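Local coordinates for protein nitrite reductase (Hyphomicrobium denitrificans, PDB 2DV6) that probably reduces nitrite to nitric oxide with electrons from cytochrome c, working as a copper-containing hexamer, at residues 341-344 and 348-351; 41-46 and 51-56. All coordinates share one frame; numbering follows the deposited sequence.

Interaction 1. Residues 341-344 and 348-351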
loop_
_atom_site.group_PDB
_atom_site.type_symbol
_atom_site.label_atom_id
_atom_site.label_comp_id
_atom_site.label_asym_id
_atom_site.label_seq_id
_atom_site.Cartn_x
_atom_site.Cartn_y
_atom_site.Cartn_z
ATOM N N LEU A 341 -1.185 -21.487 43.643
ATOM C CA LEU A 341 -0.477 -21.926 44.830
ATOM C C LEU A 341 -1.324 -21.638 46.080
ATOM O O LEU A 341 -2.048 -20.654 46.136
ATOM C CB LEU A 341 0.885 -21.239 44.933
ATOM C CG LEU A 341 2.017 -21.406 43.906
ATOM C CD1 LEU A 341 1.627 -20.891 42.502
ATOM C CD2 LEU A 341 3.284 -20.687 44.441
ATOM N N TYR A 342 -1.242 -22.524 47.069
ATOM C CA TYR A 342 -1.997 -22.438 48.335
ATOM C C TYR A 342 -1.018 -22.651 49.472
ATOM O O TYR A 342 -0.240 -23.608 49.431
ATOM C CB TYR A 342 -3.061 -23.542 48.419
ATOM C CG TYR A 342 -4.262 -23.298 47.547
ATOM C CD1 TYR A 342 -5.225 -22.328 47.893
ATOM C CD2 TYR A 342 -4.442 -24.022 46.361
ATOM C CE1 TYR A 342 -6.337 -22.070 47.080
ATOM C CE2 TYR A 342 -5.564 -23.794 45.547
ATOM C CZ TYR A 342 -6.499 -22.819 45.915
ATOM O OH TYR A 342 -7.593 -22.604 45.100
ATOM N N ALA A 343 -1.022 -21.758 50.461
ATOM C CA ALA A 343 -0.244 -21.991 51.696
ATOM C C ALA A 343 -1.016 -21.423 52.910
ATOM O O ALA A 343 -2.106 -20.893 52.738
ATOM C CB ALA A 343 1.168 -21.385 51.594
ATOM N N SER A 344 -0.475 -21.587 54.127
ATOM C CA SER A 344 -1.133 -21.122 55.344
ATOM C C SER A 344 -0.290 -20.085 56.033
ATOM O O SER A 344 0.956 -20.094 55.900
ATOM C CB SER A 344 -1.362 -22.283 56.315
ATOM O OG SER A 344 -2.105 -23.302 55.681
ATOM N N THR A 348 6.764 -21.181 56.210
ATOM C CA THR A 348 7.896 -20.830 55.400
ATOM C C THR A 348 7.735 -21.626 54.109
ATOM O O THR A 348 7.541 -22.856 54.134
ATOM C CB THR A 348 9.233 -21.128 56.110
ATOM O OG1 THR A 348 9.366 -20.229 57.215
ATOM C CG2 THR A 348 10.416 -20.868 55.181
ATOM N N VAL A 349 7.821 -20.899 53.000
ATOM C CA VAL A 349 7.533 -21.395 51.673
ATOM C C VAL A 349 8.769 -21.243 50.760
ATOM O O VAL A 349 9.571 -20.325 50.909
ATOM C CB VAL A 349 6.293 -20.652 51.150
ATOM C CG1 VAL A 349 6.365 -20.345 49.721
ATOM C CG2 VAL A 349 5.011 -21.412 51.534
ATOM N N ARG A 350 8.928 -22.170 49.832
ATOM C CA ARG A 350 10.054 -22.131 48.903
ATOM C C ARG A 350 9.473 -22.244 47.497
ATOM O O ARG A 350 8.632 -23.087 47.258
ATOM C CB ARG A 350 11.003 -23.294 49.186
ATOM C CG ARG A 350 11.952 -23.666 48.025
ATOM C CD ARG A 350 13.293 -23.889 48.612
ATOM N NE ARG A 350 13.304 -25.155 49.262
ATOM C CZ ARG A 350 13.929 -25.440 50.390
ATOM N NH1 ARG A 350 13.830 -26.681 50.800
ATOM N NH2 ARG A 350 14.648 -24.529 51.069
ATOM N N ILE A 351 9.899 -21.376 46.589
ATOM C CA ILE A 351 9.529 -21.514 45.164
ATOM C C ILE A 351 10.823 -21.814 44.397
ATOM O O ILE A 351 11.812 -21.071 44.509
ATOM C CB ILE A 351 8.825 -20.257 44.610
ATOM C CG1 ILE A 351 7.552 -19.933 45.411
ATOM C CG2 ILE A 351 8.494 -20.401 43.071
ATOM C CD1 ILE A 351 6.902 -18.574 45.048
#

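Interaction 2. Residues 41-46 and 51-56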
loop_
_atom_site.group_PDB
_atom_site.type_symbol
_atom_site.label_atom_id
_atom_site.label_comp_id
_atom_site.label_asym_id
_atom_site.label_seq_id
_atom_site.Cartn_x
_atom_site.Cartn_y
_atom_site.Cartn_z
ATOM N N VAL A 41 -18.000 4.408 15.295
ATOM C CA VAL A 41 -18.314 3.357 16.270
ATOM C C VAL A 41 -17.057 2.919 17.011
ATOM O O VAL A 41 -15.964 3.396 16.696
ATOM C CB VAL A 41 -18.919 2.115 15.584
ATOM C CG1 VAL A 41 -20.218 2.491 14.831
ATOM C CG2 VAL A 41 -17.877 1.449 14.636
ATOM N N TYR A 42 -17.220 2.044 18.004
ATOM C CA TYR A 42 -16.094 1.304 18.579
ATOM C C TYR A 42 -16.083 -0.067 17.933
ATOM O O TYR A 42 -17.153 -0.600 17.599
ATOM C CB TYR A 42 -16.288 1.060 20.079
ATOM C CG TYR A 42 -16.367 2.295 20.943
ATOM C CD1 TYR A 42 -17.612 2.810 21.314
ATOM C CD2 TYR A 42 -15.206 2.945 21.395
ATOM C CE1 TYR A 42 -17.717 3.955 22.143
ATOM C CE2 TYR A 42 -15.301 4.114 22.226
ATOM C CZ TYR A 42 -16.573 4.593 22.599
ATOM O OH TYR A 42 -16.709 5.709 23.421
ATOM N N ILE A 43 -14.899 -0.665 17.815
ATOM C CA ILE A 43 -14.799 -2.014 17.262
ATOM C C ILE A 43 -13.998 -2.832 18.239
ATOM O O ILE A 43 -12.943 -2.367 18.720
ATOM C CB ILE A 43 -14.143 -1.997 15.873
ATOM C CG1 ILE A 43 -14.947 -1.060 14.974
ATOM C CG2 ILE A 43 -14.084 -3.414 15.269
ATOM C CD1 ILE A 43 -14.178 -0.403 13.870
ATOM N N GLY A 44 -14.483 -4.029 18.548
ATOM C CA GLY A 44 -13.764 -4.894 19.483
ATOM C C GLY A 44 -12.488 -5.450 18.860
ATOM O O GLY A 44 -12.428 -5.673 17.647
ATOM N N VAL A 45 -11.464 -5.656 19.698
ATOM C CA VAL A 45 -10.214 -6.291 19.299
ATOM C C VAL A 45 -9.940 -7.529 20.148
ATOM O O VAL A 45 -9.696 -7.395 21.349
ATOM C CB VAL A 45 -9.017 -5.323 19.469
ATOM C CG1 VAL A 45 -7.718 -5.982 18.960
ATOM C CG2 VAL A 45 -9.293 -4.000 18.755
ATOM N N GLY A 46 -9.945 -8.723 19.540
ATOM C CA GLY A 46 -9.636 -9.946 20.284
ATOM C C GLY A 46 -10.761 -10.422 21.214
ATOM O O GLY A 46 -11.888 -9.892 21.194
ATOM N N HIS A 51 -13.615 -7.816 16.193
ATOM C CA HIS A 51 -14.265 -7.210 15.011
ATOM C C HIS A 51 -15.757 -6.908 15.152
ATOM O O HIS A 51 -16.444 -6.615 14.148
ATOM C CB HIS A 51 -14.014 -8.019 13.709
ATOM C CG HIS A 51 -12.603 -7.935 13.230
ATOM N ND1 HIS A 51 -12.143 -6.885 12.461
ATOM C CD2 HIS A 51 -11.530 -8.730 13.469
ATOM C CE1 HIS A 51 -10.849 -7.044 12.233
ATOM N NE2 HIS A 51 -10.457 -8.159 12.826
ATOM N N LYS A 52 -16.266 -6.964 16.375
ATOM C CA LYS A 52 -17.660 -6.645 16.597
ATOM C C LYS A 52 -17.844 -5.129 16.794
ATOM O O LYS A 52 -17.060 -4.492 17.493
ATOM C CB LYS A 52 -18.212 -7.459 17.775
ATOM C CG LYS A 52 -18.209 -8.971 17.525
ATOM C CD LYS A 52 -19.123 -9.638 18.517
ATOM C CE LYS A 52 -19.174 -11.125 18.281
ATOM N NZ LYS A 52 -19.101 -11.794 19.614
ATOM N N ILE A 53 -18.852 -4.563 16.128
ATOM C CA ILE A 53 -19.176 -3.120 16.213
ATOM C C ILE A 53 -19.877 -2.883 17.548
ATOM O O ILE A 53 -20.789 -3.629 17.900
ATOM C CB ILE A 53 -20.127 -2.667 15.062
ATOM C CG1 ILE A 53 -19.516 -2.868 13.658
ATOM C CG2 ILE A 53 -20.623 -1.216 15.244
ATOM C CD1 ILE A 53 -18.035 -2.857 13.525
ATOM N N ASN A 54 -19.420 -1.885 18.305
ATOM C CA ASN A 54 -20.022 -1.531 19.600
ATOM C C ASN A 54 -20.329 -2.759 20.471
ATOM O O ASN A 54 -21.482 -2.958 20.863
ATOM C CB ASN A 54 -21.300 -0.697 19.376
ATOM C CG ASN A 54 -21.008 0.668 18.745
ATOM O OD1 ASN A 54 -21.802 1.177 17.934
ATOM N ND2 ASN A 54 -19.867 1.271 19.115
ATOM N N PRO A 55 -19.309 -3.610 20.727
ATOM C CA PRO A 55 -19.599 -4.886 21.399
ATOM C C PRO A 55 -20.133 -4.749 22.835
ATOM O O PRO A 55 -19.757 -3.826 23.608
ATOM C CB PRO A 55 -18.240 -5.603 21.415
ATOM C CG PRO A 55 -17.235 -4.549 21.264
ATOM C CD PRO A 55 -17.876 -3.489 20.383
ATOM N N THR A 56 -21.020 -5.674 23.170
ATOM C CA THR A 56 -21.451 -5.845 24.542
ATOM C C THR A 56 -20.298 -6.485 25.296
ATOM O O THR A 56 -19.751 -7.517 24.878
ATOM C CB THR A 56 -22.738 -6.659 24.627
ATOM O OG1 THR A 56 -23.743 -5.983 23.851
ATOM C CG2 THR A 56 -23.226 -6.765 26.108
#

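Interaction 1. Residues 341-344 and 348-351
The two sheets of a cupredoxin-like beta sandwich, in the C-terminal part of the chain, face each other where Leu341 and Ala343 meet Val349 and Ile351. The chain leaves one sheet at 341-343, passes through a short turn and enters the other at 348-351, running back in the opposite direction. No hydrogen bond joins these segments; they meet through methyl groups, as the layers of a sandwich do. The CA atoms of Ala343 and Val349 are 7.8 Å apart, and those of Leu341 and Ile351 10.0 Å. The residue sizes are consistent with the widening gap. At the narrow end one methyl of alanine suffices: Ala343 CB meets Val349 CG2 at 3.8 Å. Two longer side chains bridge the wider end, where Leu341 CD2 approaches Ile351 CD1 at 4.2 Å. The side chain of Ile351 does not set out across the gap, but its chain, with CD1 anti to CA (chi2 172°), carries the last methyl over. Strand 341-343 lies at one margin of its sheet within the chain, its backbone bonded to strand 427-431, and Leu429 touches both Leu341 and Ala343. Strand 348-357 runs between 290-299 and 397-404; from these Phe292 packs against Leu341 and Val349, and Phe403 against Val349.

Interaction 2. Residues 41-46 and 51-56
Ile43 and Ile53 run alongside each other in the same direction, with Ile43 CG1 3.9 Å from Ile53 CD1. The other branch of Ile53 turns to Val41, whose side chain it meets at a slant, Ile53 CG2 lying 3.8 Å from Val41 CG1; its two branches thus let one isoleucine meet both neighbours. Asn54 instead crosses Val41 and Tyr42 at about a right angle. Its CG stands beside its own backbone N (chi1 -66°), which sets the carboxamide at the edge of the Tyr42 ring, the two planes 70° apart. Ile43 and Ile53 form a single antiparallel, non-hydrogen-bonded bridge, by which the loop after strand 39-45 folds back along an outer strand of the N-terminal cupredoxin sheet. Hydrogen bonds flank the pair, Asn54 N to Tyr42 O (2.7 Å, nearly straight at 171°) and Gly44 N to Lys52 O (2.8 Å); a third runs from His51 N, above the carbonyl plane, to Gly44 O (2.8 Å). Asn54 has positive phi, which asparagine tolerates well. With an alanine here the carboxamide is gone, and a gap would probably open beside Val41 and the Tyr42 ring. Gly44 suits its place because a CB would crowd Pro55 CG. Tyr42 OH bonds to Asp78 O, while its ring touches Cys114 and Met124, ligands of a copper ion.

Overall arrangement
Interactions 1 and 2 lie on opposite sides of the chain's centre, their own centres about 41 Å apart and their nearest atoms about 27 Å apart, so neither touches the other. They also differ in kind: 41-46 with 51-56 is a backbone-bonded pairing at the margin of one sheet, whereas 341-344 with 348-351 is apolar packing between two sheets. Interaction 2 borders a copper site: the Tyr42 side chain comes within about 3 Å of that of Cys114 and about 6 Å of a bound copper ion. Interaction 1 lies away from the copper sites; the side chain of Val349 is about 9 Å from a bound potassium ion.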